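Local structure of selenium-binding protein (Sulfolobus tokodaii, 2ECE) at residues G77-S82 with R95-V100; S205-P210 with N250-E255; K317-L322 with W340-V345; R393-T398 with V419-N424. The protein is of unknown function but, as a beta-propeller of the selenium-binding protein family, may bind selenium. All coordinates share one frame; numbering follows the deposited sequence.

Contact 1: residues G77-S82 with R95-V100; sequences GWNACS and RRFLIV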
loop_
_atom_site.group_PDB
_atom_site.type_symbol
_atom_site.label_atom_id
_atom_site.label_comp_id
_atom_site.label_asym_id
_atom_site.label_seq_id
_atom_site.Cartn_x
_atom_site.Cartn_y
_atom_site.Cartn_z
ATOM N N GLY A 77 4.057 4.285 7.622
ATOM C CA GLY A 77 4.732 5.384 6.959
ATOM C C GLY A 77 5.588 6.214 7.887
ATOM O O GLY A 77 5.723 5.896 9.064
ATOM N N TRP A 78 6.174 7.278 7.348
ATOM C CA TRP A 78 7.029 8.167 8.130
ATOM C C TRP A 78 6.257 9.301 8.780
ATOM O O TRP A 78 5.188 9.682 8.309
ATOM C CB TRP A 78 8.107 8.782 7.239
ATOM C CG TRP A 78 9.019 7.785 6.612
ATOM C CD1 TRP A 78 8.928 7.263 5.356
ATOM C CD2 TRP A 78 10.199 7.232 7.196
ATOM N NE1 TRP A 78 9.988 6.424 5.118
ATOM C CE2 TRP A 78 10.785 6.387 6.231
ATOM C CE3 TRP A 78 10.822 7.372 8.445
ATOM C CZ2 TRP A 78 11.970 5.681 6.473
ATOM C CZ3 TRP A 78 12.005 6.668 8.685
ATOM C CH2 TRP A 78 12.562 5.835 7.700
ATOM N N ASN A 79 6.820 9.851 9.854
ATOM C CA ASN A 79 6.199 10.967 10.557
ATOM C C ASN A 79 6.263 12.216 9.673
ATOM O O ASN A 79 5.357 13.045 9.685
ATOM C CB ASN A 79 6.929 11.243 11.880
ATOM C CG ASN A 79 8.353 11.731 11.666
ATOM O OD1 ASN A 79 9.183 11.016 11.107
ATOM N ND2 ASN A 79 8.638 12.955 12.108
ATOM N N ALA A 80 7.342 12.346 8.908
ATOM C CA ALA A 80 7.517 13.499 8.032
ATOM C C ALA A 80 8.269 13.111 6.771
ATOM O O ALA A 80 9.061 12.166 6.767
ATOM C CB ALA A 80 8.273 14.618 8.766
ATOM N N CYS A 81 8.021 13.852 5.699
ATOM C CA CYS A 81 8.682 13.566 4.445
ATOM C C CYS A 81 8.812 14.802 3.555
ATOM O O CYS A 81 8.715 15.924 4.042
ATOM C CB CYS A 81 7.945 12.433 3.734
ATOM S SG CYS A 81 6.161 12.654 3.438
ATOM N N SER A 82 9.031 14.599 2.257
ATOM C CA SER A 82 9.210 15.719 1.330
ATOM C C SER A 82 8.126 16.796 1.383
ATOM O O SER A 82 8.377 17.959 1.051
ATOM C CB SER A 82 9.350 15.194 -0.102
ATOM O OG SER A 82 10.535 14.424 -0.234
ATOM N N ARG A 95 12.433 13.341 8.898
ATOM C CA ARG A 95 12.024 11.972 8.586
ATOM C C ARG A 95 12.756 11.126 9.614
ATOM O O ARG A 95 13.902 10.719 9.401
ATOM C CB ARG A 95 12.472 11.572 7.180
ATOM C CG ARG A 95 11.904 10.245 6.709
ATOM C CD ARG A 95 12.676 9.713 5.515
ATOM N NE ARG A 95 12.635 10.592 4.347
ATOM C CZ ARG A 95 11.641 10.638 3.465
ATOM N NH1 ARG A 95 10.576 9.854 3.605
ATOM N NH2 ARG A 95 11.722 11.458 2.425
ATOM N N ARG A 96 12.086 10.850 10.726
ATOM C CA ARG A 96 12.721 10.112 11.801
ATOM C C ARG A 96 11.959 8.913 12.344
ATOM O O ARG A 96 12.556 7.884 12.659
ATOM C CB ARG A 96 13.014 11.085 12.946
ATOM C CG ARG A 96 13.543 10.438 14.191
ATOM C CD ARG A 96 14.039 11.474 15.171
ATOM N NE ARG A 96 14.649 10.818 16.321
ATOM C CZ ARG A 96 15.273 11.453 17.303
ATOM N NH1 ARG A 96 15.374 12.777 17.286
ATOM N NH2 ARG A 96 15.808 10.758 18.299
ATOM N N PHE A 97 10.642 9.037 12.445
ATOM C CA PHE A 97 9.846 7.958 13.006
ATOM C C PHE A 97 8.958 7.193 12.049
ATOM O O PHE A 97 8.330 7.774 11.162
ATOM C CB PHE A 97 8.958 8.504 14.124
ATOM C CG PHE A 97 9.688 9.355 15.120
ATOM C CD1 PHE A 97 9.825 10.722 14.920
ATOM C CD2 PHE A 97 10.232 8.784 16.267
ATOM C CE1 PHE A 97 10.494 11.514 15.851
ATOM C CE2 PHE A 97 10.904 9.565 17.204
ATOM C CZ PHE A 97 11.034 10.934 16.994
ATOM N N LEU A 98 8.907 5.881 12.240
ATOM C CA LEU A 98 8.018 5.049 11.447
ATOM C C LEU A 98 6.732 5.058 12.271
ATOM O O LEU A 98 6.769 4.844 13.488
ATOM C CB LEU A 98 8.544 3.612 11.328
ATOM C CG LEU A 98 9.824 3.387 10.514
ATOM C CD1 LEU A 98 10.189 1.899 10.549
ATOM C CD2 LEU A 98 9.610 3.850 9.074
ATOM N N ILE A 99 5.614 5.338 11.609
ATOM C CA ILE A 99 4.294 5.374 12.234
ATOM C C ILE A 99 3.673 4.048 11.794
ATOM O O ILE A 99 3.296 3.892 10.629
ATOM C CB ILE A 99 3.470 6.562 11.681
ATOM C CG1 ILE A 99 4.281 7.854 11.803
ATOM C CG2 ILE A 99 2.162 6.708 12.439
ATOM C CD1 ILE A 99 4.642 8.218 13.227
ATOM N N VAL A 100 3.582 3.098 12.727
ATOM C CA VAL A 100 3.086 1.753 12.445
ATOM C C VAL A 100 1.782 1.393 13.148
ATOM O O VAL A 100 1.770 1.115 14.345
ATOM C CB VAL A 100 4.157 0.712 12.844
ATOM C CG1 VAL A 100 3.708 -0.695 12.446
ATOM C CG2 VAL A 100 5.490 1.076 12.189
#
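The carboxamide oxygen of N79 takes two backbone N-H groups at once. R96 N reaches OD1 at 2.9 Å on a lone pair in the amide plane, while F97 N, 2.8 Å from the same OD1, comes from above that plane. With chi1 at 66°, CG sits between the backbone N and the carbonyl carbon of N79, which turns the amide toward the 95-100 segment; its ND2 bonds to E94 O. The strand pairing follows: I99 N gives G77 O an almost straight bond of 2.6 Å, returned by G77 N to I99 O, and N79 N adds a bent one to F97 O. Beyond it the W78 indole is sandwiched. L98 CD2 stands 3.6 Å from the centroid of the six-membered ring on one face, and R95 CG covers the other. R95 then bends at chi3, bringing CZ over the five-membered ring in a cation-pi contact at 4.8 Å, the guanidinium plane 83° from the ring. C81 is disulfide-bonded to C145. Side-chain amide and backbone thus tie the end of a short strand pair of one propeller blade, and the buried R95 charge is balanced mainly by a salt bridge to D457, the indole face probably adding a weaker contribution.

Contact 2: residues S205-P210 with N250-E255; sequences SEWAVP and NRMALE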
loop_
_atom_site.group_PDB
_atom_site.type_symbol
_atom_site.label_atom_id
_atom_site.label_comp_id
_atom_site.label_asym_id
_atom_site.label_seq_id
_atom_site.Cartn_x
_atom_site.Cartn_y
_atom_site.Cartn_z
ATOM N N SER A 205 -10.531 5.997 -1.211
ATOM C CA SER A 205 -11.149 4.836 -1.861
ATOM C C SER A 205 -12.110 4.031 -0.980
ATOM O O SER A 205 -12.546 4.503 0.069
ATOM C CB SER A 205 -10.052 3.919 -2.416
ATOM O OG SER A 205 -9.158 3.520 -1.394
ATOM N N GLU A 206 -12.441 2.813 -1.409
ATOM C CA GLU A 206 -13.390 1.990 -0.654
ATOM C C GLU A 206 -13.159 0.481 -0.751
ATOM O O GLU A 206 -13.075 -0.080 -1.847
ATOM C CB GLU A 206 -14.828 2.243 -1.128
ATOM C CG GLU A 206 -15.299 3.691 -1.236
ATOM C CD GLU A 206 -16.738 3.768 -1.749
ATOM O OE1 GLU A 206 -17.140 2.848 -2.490
ATOM O OE2 GLU A 206 -17.461 4.738 -1.432
ATOM N N TRP A 207 -13.076 -0.170 0.405
ATOM C CA TRP A 207 -12.925 -1.617 0.445
ATOM C C TRP A 207 -14.231 -2.120 1.061
ATOM O O TRP A 207 -15.198 -2.350 0.343
ATOM C CB TRP A 207 -11.721 -2.017 1.299
ATOM C CG TRP A 207 -11.369 -3.483 1.219
ATOM C CD1 TRP A 207 -11.636 -4.340 0.184
ATOM C CD2 TRP A 207 -10.599 -4.233 2.169
ATOM N NE1 TRP A 207 -11.071 -5.572 0.429
ATOM C CE2 TRP A 207 -10.428 -5.534 1.638
ATOM C CE3 TRP A 207 -10.029 -3.931 3.412
ATOM C CZ2 TRP A 207 -9.714 -6.531 2.311
ATOM C CZ3 TRP A 207 -9.317 -4.924 4.082
ATOM C CH2 TRP A 207 -9.166 -6.208 3.529
ATOM N N ALA A 208 -14.261 -2.251 2.385
ATOM C CA ALA A 208 -15.450 -2.699 3.110
ATOM C C ALA A 208 -15.175 -2.430 4.584
ATOM O O ALA A 208 -14.030 -2.182 4.945
ATOM C CB ALA A 208 -15.687 -4.189 2.877
ATOM N N VAL A 209 -16.204 -2.465 5.430
ATOM C CA VAL A 209 -15.998 -2.211 6.854
ATOM C C VAL A 209 -15.379 -3.427 7.536
ATOM O O VAL A 209 -15.409 -4.533 6.997
ATOM C CB VAL A 209 -17.320 -1.853 7.579
ATOM C CG1 VAL A 209 -17.969 -0.649 6.912
ATOM C CG2 VAL A 209 -18.255 -3.051 7.593
ATOM N N PRO A 210 -14.792 -3.231 8.728
ATOM C CA PRO A 210 -14.160 -4.312 9.490
ATOM C C PRO A 210 -15.033 -5.550 9.649
ATOM O O PRO A 210 -14.592 -6.669 9.388
ATOM C CB PRO A 210 -13.857 -3.648 10.829
ATOM C CG PRO A 210 -13.496 -2.259 10.402
ATOM C CD PRO A 210 -14.599 -1.940 9.409
ATOM N N ASN A 250 -17.770 -3.533 -10.782
ATOM C CA ASN A 250 -16.497 -3.780 -10.100
ATOM C C ASN A 250 -16.584 -3.599 -8.590
ATOM O O ASN A 250 -17.420 -2.846 -8.092
ATOM C CB ASN A 250 -15.400 -2.864 -10.656
ATOM C CG ASN A 250 -15.169 -3.068 -12.142
ATOM O OD1 ASN A 250 -14.999 -4.195 -12.604
ATOM N ND2 ASN A 250 -15.150 -1.972 -12.896
ATOM N N ARG A 251 -15.714 -4.294 -7.867
ATOM C CA ARG A 251 -15.681 -4.202 -6.413
ATOM C C ARG A 251 -14.250 -4.121 -5.868
ATOM O O ARG A 251 -13.317 -4.707 -6.414
ATOM C CB ARG A 251 -16.409 -5.398 -5.790
ATOM C CG ARG A 251 -17.914 -5.413 -6.047
ATOM C CD ARG A 251 -18.600 -4.222 -5.395
ATOM N NE ARG A 251 -20.055 -4.274 -5.522
ATOM C CZ ARG A 251 -20.732 -3.953 -6.623
ATOM N NH1 ARG A 251 -20.086 -3.545 -7.708
ATOM N NH2 ARG A 251 -22.060 -4.042 -6.636
ATOM N N MET A 252 -14.117 -3.393 -4.767
ATOM C CA MET A 252 -12.858 -3.169 -4.088
ATOM C C MET A 252 -12.017 -2.126 -4.837
ATOM O O MET A 252 -11.136 -2.466 -5.633
ATOM C CB MET A 252 -12.083 -4.483 -3.966
ATOM C CG MET A 252 -12.809 -5.568 -3.160
ATOM S SD MET A 252 -11.799 -7.019 -2.802
ATOM C CE MET A 252 -13.057 -8.331 -2.699
ATOM N N ALA A 253 -12.208 -0.864 -4.459
ATOM C CA ALA A 253 -11.470 0.251 -5.037
ATOM C C ALA A 253 -10.354 0.437 -4.000
ATOM O O ALA A 253 -10.584 1.110 -2.984
ATOM C CB ALA A 253 -12.371 1.493 -5.113
ATOM N N LEU A 254 -9.163 -0.108 -4.246
ATOM C CA LEU A 254 -8.097 -0.048 -3.284
ATOM C C LEU A 254 -7.139 1.173 -3.418
ATOM O O LEU A 254 -7.413 2.252 -2.875
ATOM C CB LEU A 254 -7.316 -1.448 -3.318
ATOM C CG LEU A 254 -8.299 -2.594 -2.942
ATOM C CD1 LEU A 254 -7.446 -3.784 -2.603
ATOM C CD2 LEU A 254 -9.218 -2.269 -1.745
ATOM N N GLU A 255 -5.889 0.820 -3.798
ATOM C CA GLU A 255 -4.747 1.729 -3.862
ATOM C C GLU A 255 -4.782 2.914 -4.774
ATOM O O GLU A 255 -4.948 2.781 -6.003
ATOM C CB GLU A 255 -3.447 0.924 -4.134
ATOM C CG GLU A 255 -3.119 -0.209 -3.154
ATOM C CD GLU A 255 -2.809 0.259 -1.736
ATOM O OE1 GLU A 255 -2.252 1.361 -1.577
ATOM O OE2 GLU A 255 -3.104 -0.487 -0.776
#
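W207 turns the edge of its indole to M252 and meets L254 at a slant, so one ring touches two side chains of the 250-255 strand. Its CG is anti to the backbone N (chi1 -171°), a torsion that swings the ring back toward that strand. M252, extended beyond CG, crosses the indole obliquely: SD lies 85° off the normal of the five-membered ring, a Met-aromatic contact at the edge, and NE1 points a weak hydrogen bond at SD from 3.6 Å. L254 CD2 packs 3.7 Å from W207 CD1, and M252 CG approaches the same carbon. The rings of W405, Y191 and Y226 meet the indole too, making it part of an aromatic cluster.

S205 points its side chain at the strand. Its hydroxyl donates to L254 O over 2.6 Å, in the carbonyl plane and on a lone pair, and OG also bonds to D192 N. Between serine and tryptophan, E206 and A253 form a single antiparallel bridge, with E206 N to A253 O at 3.0 Å and A253 N to E206 O at 2.9 Å. The E206 carboxylate meets H231 and the backbone of R229. Here the segment following strand 201-204 of one propeller blade meets the first strand of the next. Across the contact a short bridge and one hydroxyl serve the backbone of E206, A253 and L254, while the indole N-H has M252 sulfur as a weak, soft acceptor among aromatic rings.

Contact 3: residues K317-L322 with W340-V345; sequences KAVPPL and WGIGEV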
loop_
_atom_site.group_PDB
_atom_site.type_symbol
_atom_site.label_atom_id
_atom_site.label_comp_id
_atom_site.label_asym_id
_atom_site.label_seq_id
_atom_site.Cartn_x
_atom_site.Cartn_y
_atom_site.Cartn_z
ATOM N N LYS A 317 -13.764 -22.252 -11.805
ATOM C CA LYS A 317 -12.770 -22.931 -12.642
ATOM C C LYS A 317 -11.859 -21.926 -13.349
ATOM O O LYS A 317 -11.451 -22.126 -14.499
ATOM C CB LYS A 317 -13.456 -23.834 -13.680
ATOM C CG LYS A 317 -14.461 -24.817 -13.084
ATOM C CD LYS A 317 -14.296 -26.241 -13.622
ATOM C CE LYS A 317 -13.220 -27.011 -12.860
ATOM N NZ LYS A 317 -13.136 -28.443 -13.275
ATOM N N ALA A 318 -11.543 -20.841 -12.644
ATOM C CA ALA A 318 -10.674 -19.801 -13.175
ATOM C C ALA A 318 -9.897 -19.156 -12.031
ATOM O O ALA A 318 -10.253 -19.308 -10.862
ATOM C CB ALA A 318 -11.503 -18.749 -13.908
ATOM N N VAL A 319 -8.827 -18.452 -12.376
ATOM C CA VAL A 319 -8.008 -17.765 -11.383
ATOM C C VAL A 319 -8.100 -16.279 -11.692
ATOM O O VAL A 319 -7.667 -15.829 -12.755
ATOM C CB VAL A 319 -6.529 -18.196 -11.462
ATOM C CG1 VAL A 319 -5.714 -17.483 -10.381
ATOM C CG2 VAL A 319 -6.419 -19.709 -11.305
ATOM N N PRO A 320 -8.686 -15.495 -10.779
ATOM C CA PRO A 320 -8.790 -14.062 -11.048
ATOM C C PRO A 320 -7.395 -13.474 -10.904
ATOM O O PRO A 320 -6.577 -13.996 -10.140
ATOM C CB PRO A 320 -9.740 -13.568 -9.953
ATOM C CG PRO A 320 -10.459 -14.837 -9.493
ATOM C CD PRO A 320 -9.346 -15.836 -9.512
ATOM N N PRO A 321 -7.086 -12.408 -11.656
ATOM C CA PRO A 321 -5.748 -11.842 -11.511
ATOM C C PRO A 321 -5.564 -11.274 -10.107
ATOM O O PRO A 321 -4.478 -11.359 -9.538
ATOM C CB PRO A 321 -5.711 -10.764 -12.594
ATOM C CG PRO A 321 -7.152 -10.350 -12.703
ATOM C CD PRO A 321 -7.852 -11.685 -12.684
ATOM N N LEU A 322 -6.646 -10.730 -9.550
ATOM C CA LEU A 322 -6.633 -10.123 -8.219
ATOM C C LEU A 322 -5.510 -9.106 -8.086
ATOM O O LEU A 322 -4.555 -9.309 -7.330
ATOM C CB LEU A 322 -6.483 -11.186 -7.126
ATOM C CG LEU A 322 -7.599 -12.227 -6.990
ATOM C CD1 LEU A 322 -7.237 -13.216 -5.882
ATOM C CD2 LEU A 322 -8.918 -11.531 -6.686
ATOM N N TRP A 340 -1.999 -10.871 -7.410
ATOM C CA TRP A 340 -1.971 -11.780 -6.279
ATOM C C TRP A 340 -2.681 -13.105 -6.535
ATOM O O TRP A 340 -2.487 -14.064 -5.795
ATOM C CB TRP A 340 -2.593 -11.083 -5.073
ATOM C CG TRP A 340 -2.317 -11.762 -3.780
ATOM C CD1 TRP A 340 -1.099 -11.926 -3.181
ATOM C CD2 TRP A 340 -3.285 -12.315 -2.884
ATOM N NE1 TRP A 340 -1.252 -12.545 -1.957
ATOM C CE2 TRP A 340 -2.584 -12.797 -1.754
ATOM C CE3 TRP A 340 -4.679 -12.457 -2.927
ATOM C CZ2 TRP A 340 -3.229 -13.397 -0.675
ATOM C CZ3 TRP A 340 -5.323 -13.058 -1.847
ATOM C CH2 TRP A 340 -4.596 -13.522 -0.742
ATOM N N GLY A 341 -3.507 -13.155 -7.576
ATOM C CA GLY A 341 -4.210 -14.387 -7.889
ATOM C C GLY A 341 -3.405 -15.219 -8.867
ATOM O O GLY A 341 -2.961 -16.321 -8.553
ATOM N N ILE A 342 -3.195 -14.672 -10.059
ATOM C CA ILE A 342 -2.440 -15.367 -11.090
ATOM C C ILE A 342 -0.964 -15.576 -10.736
ATOM O O ILE A 342 -0.405 -16.645 -11.004
ATOM C CB ILE A 342 -2.582 -14.621 -12.434
ATOM C CG1 ILE A 342 -3.979 -14.892 -13.000
ATOM C CG2 ILE A 342 -1.477 -15.045 -13.401
ATOM C CD1 ILE A 342 -4.400 -13.955 -14.094
ATOM N N GLY A 343 -0.335 -14.567 -10.133
ATOM C CA GLY A 343 1.063 -14.682 -9.748
ATOM C C GLY A 343 2.039 -13.903 -10.614
ATOM O O GLY A 343 2.980 -14.474 -11.173
ATOM N N GLU A 344 1.840 -12.591 -10.715
ATOM C CA GLU A 344 2.725 -11.773 -11.538
ATOM C C GLU A 344 2.919 -10.351 -11.016
ATOM O O GLU A 344 2.174 -9.868 -10.159
ATOM C CB GLU A 344 2.171 -11.647 -12.967
ATOM C CG GLU A 344 1.890 -12.944 -13.724
ATOM C CD GLU A 344 1.229 -12.686 -15.082
ATOM O OE1 GLU A 344 0.943 -11.508 -15.394
ATOM O OE2 GLU A 344 0.988 -13.653 -15.834
ATOM N N VAL A 345 3.950 -9.705 -11.546
ATOM C CA VAL A 345 4.232 -8.307 -11.280
ATOM C C VAL A 345 4.420 -7.836 -12.711
ATOM O O VAL A 345 5.175 -8.452 -13.474
ATOM C CB VAL A 345 5.547 -8.055 -10.508
ATOM C CG1 VAL A 345 5.802 -6.556 -10.443
ATOM C CG2 VAL A 345 5.459 -8.610 -9.092
#
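I342 and P321 press together at the middle of the contact: CD1 of the isoleucine lies 3.8 Å from CB of the proline. With chi1 at -75°, CG1 of I342 is anti to its own carbonyl carbon, and the CG1-CD1 arm runs back over the 317-322 segment, also meeting V319 O along its flank. V319 adds one branch, CG1, which is anti to the backbone N and packs 3.5 Å from G341 O as well as beside I342 CG1. On the other flank, L322 crosses W340 at a slant, CD1 to CE3 4.0 Å, and the same methyl touches G341 CA. That alpha carbon is hemmed in between L322 and P320 O, which it meets in a CA-H...O contact at 3.3 Å.

Residues 340-343 form the turn of a beta hairpin within one four-stranded propeller blade, leading from strand 334-339 into 344-349, and G343 with E344 opposite L339 forms a G1 beta bulge. The 317-322 segment includes the short outermost strand 318-319 of the preceding blade and then runs along this turn before the blade's first strand, 326-328.

Backbone bonds make the polar rim. G341 N donates to P321 O at 2.8 Å and W340 N to L322 O at 3.0 Å, and both donors stand well above the plane of the carbonyl they reach. Farther out, W340 NE1 bonds to N399 O, and its ring meets Y410 edge-to-face beside helix 403-409.

Contact 4: residues R393-T398 with V419-N424; sequences RRVYVT and VKLNAN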
loop_
_atom_site.group_PDB
_atom_site.type_symbol
_atom_site.label_atom_id
_atom_site.label_comp_id
_atom_site.label_asym_id
_atom_site.label_seq_id
_atom_site.Cartn_x
_atom_site.Cartn_y
_atom_site.Cartn_z
ATOM N N ARG A 393 15.014 1.837 -10.503
ATOM C CA ARG A 393 15.646 0.614 -10.996
ATOM C C ARG A 393 15.334 -0.669 -10.222
ATOM O O ARG A 393 15.476 -1.764 -10.765
ATOM C CB ARG A 393 17.165 0.807 -11.044
ATOM C CG ARG A 393 17.601 1.996 -11.889
ATOM C CD ARG A 393 19.075 2.311 -11.693
ATOM N NE ARG A 393 19.451 3.558 -12.360
ATOM C CZ ARG A 393 19.665 3.678 -13.668
ATOM N NH1 ARG A 393 19.552 2.620 -14.467
ATOM N NH2 ARG A 393 19.983 4.861 -14.179
ATOM N N ARG A 394 14.900 -0.545 -8.969
ATOM C CA ARG A 394 14.613 -1.725 -8.152
ATOM C C ARG A 394 13.177 -1.760 -7.625
ATOM O O ARG A 394 12.656 -0.750 -7.144
ATOM C CB ARG A 394 15.594 -1.780 -6.974
ATOM C CG ARG A 394 17.072 -1.725 -7.394
ATOM C CD ARG A 394 17.991 -1.460 -6.209
ATOM N NE ARG A 394 17.835 -0.104 -5.679
ATOM C CZ ARG A 394 18.306 0.996 -6.265
ATOM N NH1 ARG A 394 18.974 0.918 -7.411
ATOM N NH2 ARG A 394 18.116 2.182 -5.700
ATOM N N VAL A 395 12.541 -2.927 -7.727
ATOM C CA VAL A 395 11.177 -3.105 -7.243
ATOM C C VAL A 395 11.195 -4.218 -6.201
ATOM O O VAL A 395 11.632 -5.332 -6.480
ATOM C CB VAL A 395 10.202 -3.511 -8.375
ATOM C CG1 VAL A 395 8.775 -3.591 -7.825
ATOM C CG2 VAL A 395 10.272 -2.510 -9.517
ATOM N N TYR A 396 10.748 -3.908 -4.991
ATOM C CA TYR A 396 10.718 -4.893 -3.922
ATOM C C TYR A 396 9.306 -5.467 -3.871
ATOM O O TYR A 396 8.328 -4.742 -4.047
ATOM C CB TYR A 396 11.113 -4.230 -2.609
ATOM C CG TYR A 396 12.538 -3.711 -2.631
ATOM C CD1 TYR A 396 13.611 -4.553 -2.341
ATOM C CD2 TYR A 396 12.820 -2.389 -2.993
ATOM C CE1 TYR A 396 14.928 -4.095 -2.408
ATOM C CE2 TYR A 396 14.139 -1.921 -3.064
ATOM C CZ TYR A 396 15.183 -2.778 -2.769
ATOM O OH TYR A 396 16.483 -2.319 -2.808
ATOM N N VAL A 397 9.205 -6.770 -3.632
ATOM C CA VAL A 397 7.913 -7.448 -3.629
ATOM C C VAL A 397 7.693 -8.365 -2.426
ATOM O O VAL A 397 8.572 -9.163 -2.092
ATOM C CB VAL A 397 7.776 -8.321 -4.898
ATOM C CG1 VAL A 397 6.345 -8.810 -5.046
ATOM C CG2 VAL A 397 8.234 -7.539 -6.133
ATOM N N THR A 398 6.538 -8.241 -1.769
ATOM C CA THR A 398 6.192 -9.125 -0.648
ATOM C C THR A 398 4.901 -9.859 -1.049
ATOM O O THR A 398 4.303 -9.526 -2.075
ATOM C CB THR A 398 6.021 -8.372 0.689
ATOM O OG1 THR A 398 5.007 -7.366 0.561
ATOM C CG2 THR A 398 7.356 -7.748 1.105
ATOM N N VAL A 419 11.078 -10.313 -2.551
ATOM C CA VAL A 419 11.806 -10.496 -3.786
ATOM C C VAL A 419 12.202 -9.150 -4.365
ATOM O O VAL A 419 11.497 -8.150 -4.172
ATOM C CB VAL A 419 10.922 -11.260 -4.794
ATOM C CG1 VAL A 419 11.379 -10.998 -6.218
ATOM C CG2 VAL A 419 10.968 -12.752 -4.483
ATOM N N LYS A 420 13.339 -9.122 -5.055
ATOM C CA LYS A 420 13.793 -7.899 -5.690
ATOM C C LYS A 420 13.755 -8.083 -7.198
ATOM O O LYS A 420 14.168 -9.121 -7.722
ATOM C CB LYS A 420 15.211 -7.520 -5.259
ATOM C CG LYS A 420 15.692 -6.256 -5.970
ATOM C CD LYS A 420 16.926 -5.615 -5.340
ATOM C CE LYS A 420 18.231 -6.250 -5.798
ATOM N NZ LYS A 420 19.410 -5.411 -5.406
ATOM N N LEU A 421 13.237 -7.074 -7.883
ATOM C CA LEU A 421 13.147 -7.088 -9.332
ATOM C C LEU A 421 14.030 -5.959 -9.837
ATOM O O LEU A 421 14.165 -4.929 -9.182
ATOM C CB LEU A 421 11.707 -6.835 -9.781
ATOM C CG LEU A 421 10.604 -7.746 -9.239
ATOM C CD1 LEU A 421 9.267 -7.330 -9.837
ATOM C CD2 LEU A 421 10.915 -9.196 -9.591
ATOM N N ASN A 422 14.646 -6.157 -10.995
ATOM C CA ASN A 422 15.489 -5.131 -11.584
ATOM C C ASN A 422 14.679 -4.568 -12.743
ATOM O O ASN A 422 14.376 -5.280 -13.698
ATOM C CB ASN A 422 16.802 -5.744 -12.074
ATOM C CG ASN A 422 17.691 -6.205 -10.928
ATOM O OD1 ASN A 422 18.140 -7.351 -10.900
ATOM N ND2 ASN A 422 17.955 -5.309 -9.981
ATOM N N ALA A 423 14.298 -3.298 -12.641
ATOM C CA ALA A 423 13.496 -2.665 -13.684
ATOM C C ALA A 423 14.355 -1.834 -14.627
ATOM O O ALA A 423 15.260 -1.113 -14.196
ATOM C CB ALA A 423 12.419 -1.796 -13.057
ATOM N N ASN A 424 14.054 -1.939 -15.915
ATOM C CA ASN A 424 14.791 -1.218 -16.945
ATOM C C ASN A 424 14.167 0.147 -17.213
ATOM O O ASN A 424 13.005 0.240 -17.605
ATOM C CB ASN A 424 14.807 -2.035 -18.239
ATOM C CG ASN A 424 15.767 -1.474 -19.269
ATOM O OD1 ASN A 424 15.717 -0.288 -19.599
ATOM N ND2 ASN A 424 16.648 -2.326 -19.785
HETATM O O HOH W 1 18.921 -3.648 -3.331
#
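Y396 and K420, a pair on one face of the sheet, run alongside each other, with CG of Y396 anti to its carbonyl carbon (chi1 -63°) and CG of K420 anti to its backbone N (chi1 178°). The lysine chain runs extended through chi2, laying CD 3.9 Å from CE1 of Y396, and the bend at chi3 then directs CE and NZ. Their polar ends are joined by a water, 2.8 Å from Y396 OH, to which it donates, and 2.8 Å from K420 NZ, from which it accepts. The phenol also bonds to E25, the ammonium to Y57 OH. R394 shares this face; its NE forms a salt bridge with E25, so the carboxylate probably eases the nearness of the arginine and lysine charges, NE and NZ being 5.5 Å apart.

These are the two middle strands of a four-stranded antiparallel propeller blade, 394-398 beside 417-423, their short axes 4.6 Å apart at closest approach. V395 with L421 and V397 with V419 are hydrogen-bonded pairs, R394 with N422 and Y396 with K420 non-hydrogen-bonded ones. Among the bonds, V395 N reaches L421 O at 3.0 Å, nearly straight at 168°; A423 N to R393 O extends the ladder beyond the R394-N422 pair.

The opposite face is apolar. L421 CD1 reaches diagonally past its pair to V397 CG2, 3.9 Å away, the two side chains crossing, while L421 CB faces V395 CB directly. V395 CG2 continues the row to A423 CB, and Y336 of the neighbouring blade packs on both V395 and A423.

How the contacts relate
All four contacts are mainly buried, and none shares a segment with another. Contacts 1 and 4 each join adjacent strands inside one propeller blade, whereas contacts 2 and 3 link one blade to the next and both reach the five-stranded sheet that starts at 250-258. Contact 4, with exposed R393 at its rim, has the longest strand ladder and one polar and one apolar face; contact 1 depends more on a side-chain amide and a cation-pi pair, contact 2 on an indole and sulfur, contact 3 on aliphatic packing around a glycine. Only contacts 3 and 4 touch, through V345 against L421 and V397; contacts 1 and 3 lie farthest apart, about 33 Å between centres.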